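Local coordinates for EvdO2 (Micromonospora carbonacea, PDB 4XAB), which probably catalyses oxidative cyclization in orthosomycin biosynthesis, as a metal-dependent oxygenase of the phytanoyl-CoA dioxygenase family with a double-stranded beta-helix fold, at residues P119-A124 with L221-R226; A153-G158 with A196-L201. All coordinates share one frame; numbering follows the deposited sequence.

Interaction 1: residues P119-A124 with L221-R226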
loop_
_atom_site.group_PDB
_atom_site.type_symbol
_atom_site.label_atom_id
_atom_site.label_comp_id
_atom_site.label_asym_id
_atom_site.label_seq_id
_atom_site.Cartn_x
_atom_site.Cartn_y
_atom_site.Cartn_z
ATOM N N PRO A 119 2.788 12.021 -7.995
ATOM C CA PRO A 119 3.020 12.978 -9.078
ATOM C C PRO A 119 4.478 12.986 -9.507
ATOM O O PRO A 119 5.338 12.600 -8.716
ATOM C CB PRO A 119 2.630 14.326 -8.455
ATOM C CG PRO A 119 1.821 13.990 -7.263
ATOM C CD PRO A 119 2.287 12.670 -6.774
ATOM N N PRO A 120 4.758 13.420 -10.744
ATOM C CA PRO A 120 6.147 13.637 -11.154
ATOM C C PRO A 120 6.845 14.587 -10.193
ATOM O O PRO A 120 6.229 15.557 -9.746
ATOM C CB PRO A 120 6.023 14.274 -12.548
ATOM C CG PRO A 120 4.639 13.961 -13.006
ATOM C CD PRO A 120 3.797 13.868 -11.769
ATOM N N ARG A 121 8.093 14.283 -9.862
ATOM C CA ARG A 121 8.925 15.126 -9.006
ATOM C C ARG A 121 8.345 15.331 -7.620
ATOM O O ARG A 121 8.709 16.278 -6.927
ATOM C CB ARG A 121 9.170 16.472 -9.679
ATOM C CG ARG A 121 9.941 16.330 -10.974
ATOM C CD ARG A 121 11.268 15.645 -10.721
ATOM N NE ARG A 121 12.063 15.497 -11.938
ATOM C CZ ARG A 121 13.318 15.064 -11.952
ATOM N NH1 ARG A 121 13.915 14.739 -10.810
ATOM N NH2 ARG A 121 13.976 14.959 -13.097
ATOM N N TYR A 122 7.460 14.432 -7.203
ATOM C CA TYR A 122 6.927 14.494 -5.853
ATOM C C TYR A 122 8.050 14.181 -4.877
ATOM O O TYR A 122 8.538 13.055 -4.834
ATOM C CB TYR A 122 5.763 13.520 -5.677
ATOM C CG TYR A 122 5.091 13.667 -4.330
ATOM C CD1 TYR A 122 4.318 14.786 -4.043
ATOM C CD2 TYR A 122 5.260 12.713 -3.337
ATOM C CE1 TYR A 122 3.715 14.942 -2.811
ATOM C CE2 TYR A 122 4.661 12.864 -2.100
ATOM C CZ TYR A 122 3.890 13.978 -1.849
ATOM O OH TYR A 122 3.288 14.133 -0.622
ATOM N N GLY A 123 8.451 15.178 -4.092
ATOM C CA GLY A 123 9.676 15.088 -3.311
ATOM C C GLY A 123 9.588 14.553 -1.895
ATOM O O GLY A 123 10.622 14.310 -1.263
ATOM N N ALA A 124 8.377 14.350 -1.389
ATOM C CA ALA A 124 8.220 13.767 -0.059
ATOM C C ALA A 124 8.253 12.240 -0.126
ATOM O O ALA A 124 7.609 11.639 -0.987
ATOM C CB ALA A 124 6.923 14.226 0.590
ATOM N N LEU A 221 11.465 10.891 -8.015
ATOM C CA LEU A 221 12.409 11.805 -8.646
ATOM C C LEU A 221 12.329 11.784 -10.166
ATOM O O LEU A 221 13.228 12.269 -10.833
ATOM C CB LEU A 221 13.840 11.472 -8.212
ATOM C CG LEU A 221 14.052 11.380 -6.698
ATOM C CD1 LEU A 221 15.465 10.925 -6.375
ATOM C CD2 LEU A 221 13.732 12.705 -6.017
ATOM N N THR A 222 11.257 11.231 -10.714
ATOM C CA THR A 222 11.139 11.104 -12.162
ATOM C C THR A 222 10.059 12.036 -12.695
ATOM O O THR A 222 9.251 12.566 -11.937
ATOM C CB THR A 222 10.802 9.656 -12.599
ATOM O OG1 THR A 222 9.402 9.420 -12.422
ATOM C CG2 THR A 222 11.611 8.628 -11.810
ATOM N N ASP A 223 10.032 12.225 -14.008
ATOM C CA ASP A 223 9.084 13.155 -14.589
ATOM C C ASP A 223 7.759 12.501 -14.960
ATOM O O ASP A 223 6.935 13.122 -15.630
ATOM C CB ASP A 223 9.706 13.836 -15.813
ATOM C CG ASP A 223 10.803 14.819 -15.431
ATOM O OD1 ASP A 223 10.560 15.658 -14.539
ATOM O OD2 ASP A 223 11.910 14.747 -16.006
ATOM N N GLN A 224 7.537 11.276 -14.484
ATOM C CA GLN A 224 6.320 10.529 -14.798
ATOM C C GLN A 224 5.581 10.143 -13.530
ATOM O O GLN A 224 6.214 9.747 -12.547
ATOM C CB GLN A 224 6.639 9.258 -15.602
ATOM C CG GLN A 224 7.316 9.520 -16.949
ATOM C CD GLN A 224 8.782 9.877 -16.797
ATOM O OE1 GLN A 224 9.483 9.320 -15.947
ATOM N NE2 GLN A 224 9.253 10.820 -17.612
ATOM N N PRO A 225 4.238 10.225 -13.550
ATOM C CA PRO A 225 3.469 9.808 -12.371
ATOM C C PRO A 225 3.637 8.317 -12.144
ATOM O O PRO A 225 3.885 7.576 -13.095
ATOM C CB PRO A 225 2.017 10.150 -12.738
ATOM C CG PRO A 225 2.094 10.926 -14.036
ATOM C CD PRO A 225 3.366 10.524 -14.695
ATOM N N ARG A 226 3.523 7.885 -10.893
ATOM C CA ARG A 226 3.634 6.482 -10.557
ATOM C C ARG A 226 2.409 6.079 -9.765
ATOM O O ARG A 226 2.152 6.632 -8.695
ATOM C CB ARG A 226 4.901 6.217 -9.756
ATOM C CG ARG A 226 6.129 6.806 -10.410
ATOM C CD ARG A 226 6.557 5.962 -11.598
ATOM N NE ARG A 226 7.533 6.683 -12.396
ATOM C CZ ARG A 226 8.347 6.110 -13.270
ATOM N NH1 ARG A 226 8.303 4.798 -13.452
ATOM N NH2 ARG A 226 9.204 6.850 -13.957
#
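The ring of Pro120 lies over the backbone at Asp223-Pro225: its CB approaches Asp223 O at 3.4 Å, and its CG reaches Pro225 CD at 4.0 Å, the two proline rings crossing at a slant. Replacing Pro120 by glycine would probably open a gap beside Pro225 and give the turn a more mobile backbone. Arg121 supplies the polar part. Arg121 N donates to Thr222 O at 2.9 Å, while Arg121 NE forms a salt bridge with Asp223 OD1 at 3.0 Å. The salt-bridge bond is fairly straight (163° at the hydrogen) and lies near the guanidinium plane, yet it meets OD1 from above the carboxylate, and the two planes stand 65° apart. The Arg121 chain bends at chi2 (-58°), and Leu221 O lies over one face of its guanidinium. On the other segment, Thr222 OG1 accepts from Arg226 NH2 at 3.0 Å and is also bonded to Asn220. Pro119-Tyr122 is a type II beta turn closed by Tyr122 N to Pro119 O, with Arg121 taking the positive phi of its third position. The contact thus joins two surface loops, one leaving strand 110-118 and one entering its antiparallel neighbour 226-234, at one end of the double-stranded beta-helix.

Interaction 2: residues A153-G158 with A196-L201; sequences ATVESG and AVACPL
Running nearly antiparallel, with 157° between their touching parts, 153-158 and 196-201 meet in a single hydrogen-bonded beta bridge, Ala153 with Leu201. Ala153 N donates to Leu201 O at 2.8 Å, almost linear at the hydrogen (175°), and Leu201 N returns a bond to Ala153 O at 2.9 Å. No second bridge follows: after Thr154, which still lies beside Pro200, 153-158 curls into a turn whose Thr154 N is bonded to Ser157 OG at 2.8 Å, an almost straight bond that ties the Ser157 side chain back to the start of the turn. In the cupin-type double-stranded beta-helix, the bridge links the connection between strands 139-149 and 160-162 to the chain following strand 197-198, which itself pairs with 160-162. Side chains add small apolar contacts. Ala153 CB faces the other segment and lies 4.2 Å from Leu201 CB. Pro200 CB also packs against the carbonyl of Ala153, 3.3 Å from its O. Farther along, with chi1 at 168°, Val155 CG2 stands anti to its own carbonyl carbon and meets Ala198 CB at 3.7 Å. His161 touches both Val155 and Ala198, whereas the Leu201 side chain packs on Ile25 and Val207.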
loop_
_atom_site.group_PDB
_atom_site.type_symbol
_atom_site.label_atom_id
_atom_site.label_comp_id
_atom_site.label_asym_id
_atom_site.label_seq_id
_atom_site.Cartn_x
_atom_site.Cartn_y
_atom_site.Cartn_z
ATOM N N ALA A 153 8.095 0.633 -11.240
ATOM C CA ALA A 153 8.414 1.154 -9.925
ATOM C C ALA A 153 9.885 0.910 -9.639
ATOM O O ALA A 153 10.338 -0.229 -9.613
ATOM C CB ALA A 153 7.554 0.511 -8.868
ATOM N N THR A 154 10.635 1.989 -9.463
ATOM C CA THR A 154 12.060 1.883 -9.168
ATOM C C THR A 154 12.381 2.596 -7.870
ATOM O O THR A 154 11.526 3.278 -7.295
ATOM C CB THR A 154 12.916 2.508 -10.271
ATOM O OG1 THR A 154 12.657 3.918 -10.295
ATOM C CG2 THR A 154 12.566 1.917 -11.615
ATOM N N VAL A 155 13.625 2.489 -7.424
ATOM C CA VAL A 155 13.989 3.196 -6.210
ATOM C C VAL A 155 13.810 4.695 -6.435
ATOM O O VAL A 155 13.296 5.395 -5.566
ATOM C CB VAL A 155 15.418 2.875 -5.753
ATOM C CG1 VAL A 155 15.843 3.837 -4.668
ATOM C CG2 VAL A 155 15.475 1.432 -5.227
ATOM N N GLU A 156 14.162 5.169 -7.626
ATOM C CA GLU A 156 14.074 6.596 -7.912
ATOM C C GLU A 156 12.658 7.085 -8.179
ATOM O O GLU A 156 12.408 8.284 -8.160
ATOM C CB GLU A 156 14.959 6.949 -9.103
ATOM C CG GLU A 156 16.433 6.811 -8.822
ATOM C CD GLU A 156 17.283 7.337 -9.955
ATOM O OE1 GLU A 156 18.523 7.367 -9.799
ATOM O OE2 GLU A 156 16.708 7.719 -10.999
ATOM N N SER A 157 11.722 6.177 -8.430
ATOM C CA SER A 157 10.350 6.597 -8.707
ATOM C C SER A 157 9.464 6.422 -7.477
ATOM O O SER A 157 8.285 6.768 -7.496
ATOM C CB SER A 157 9.779 5.820 -9.898
ATOM O OG SER A 157 9.395 4.517 -9.499
ATOM N N GLY A 158 10.040 5.877 -6.412
ATOM C CA GLY A 158 9.320 5.702 -5.163
ATOM C C GLY A 158 8.757 4.317 -4.888
ATOM O O GLY A 158 7.674 4.187 -4.323
ATOM N N ALA A 196 17.350 -2.258 5.150
ATOM C CA ALA A 196 16.215 -2.251 4.231
ATOM C C ALA A 196 16.500 -2.985 2.925
ATOM O O ALA A 196 17.644 -3.059 2.447
ATOM C CB ALA A 196 15.785 -0.815 3.923
ATOM N N VAL A 197 15.433 -3.507 2.338
ATOM C CA VAL A 197 15.497 -4.157 1.041
ATOM C C VAL A 197 14.476 -3.510 0.108
ATOM O O VAL A 197 13.318 -3.371 0.474
ATOM C CB VAL A 197 15.237 -5.680 1.179
ATOM C CG1 VAL A 197 15.136 -6.309 -0.183
ATOM C CG2 VAL A 197 16.360 -6.333 1.990
ATOM N N ALA A 198 14.900 -3.100 -1.090
ATOM C CA ALA A 198 13.985 -2.422 -2.010
ATOM C C ALA A 198 13.317 -3.412 -2.938
ATOM O O ALA A 198 13.912 -4.428 -3.286
ATOM C CB ALA A 198 14.726 -1.350 -2.835
ATOM N N CYS A 199 12.099 -3.083 -3.361
ATOM C CA CYS A 199 11.303 -3.959 -4.211
ATOM C C CYS A 199 10.838 -3.278 -5.492
ATOM O O CYS A 199 9.655 -2.950 -5.635
ATOM C CB CYS A 199 10.092 -4.478 -3.430
ATOM S SG CYS A 199 10.582 -5.639 -2.151
ATOM N N PRO A 200 11.764 -3.078 -6.442
ATOM C CA PRO A 200 11.315 -2.540 -7.727
ATOM C C PRO A 200 10.393 -3.525 -8.446
ATOM O O PRO A 200 10.464 -4.734 -8.202
ATOM C CB PRO A 200 12.621 -2.327 -8.490
ATOM C CG PRO A 200 13.659 -2.150 -7.416
ATOM C CD PRO A 200 13.234 -3.152 -6.368
ATOM N N LEU A 201 9.523 -2.990 -9.298
ATOM C CA LEU A 201 8.513 -3.767 -10.004
ATOM C C LEU A 201 8.354 -3.272 -11.418
ATOM O O LEU A 201 8.579 -2.096 -11.702
ATOM C CB LEU A 201 7.157 -3.674 -9.314
ATOM C CG LEU A 201 7.086 -4.221 -7.889
ATOM C CD1 LEU A 201 5.738 -3.879 -7.301
ATOM C CD2 LEU A 201 7.326 -5.742 -7.844
#

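How the interactions relate
Interactions 1 and 2 have centres 13 Å apart and meet directly through 221-226 and 153-158. Leu221 N lies 2.8 Å from Glu156 O, a probable hydrogen bond between the two loops. Packing accompanies it: Thr222 CG2 is 3.9 Å from Ser157 CB, and Arg226 NE is 3.5 Å from the same Ser157 CB. In sequence, both segments of interaction 2 fall between 119-124 and 221-226, as do the nickel ligands His129, Asp131 and His215. Neither contact supplies a ligand; the Leu201 side chain is about 14 Å from the nickel. Interaction 1 is a surface contact, whereas interaction 2 is partly buried.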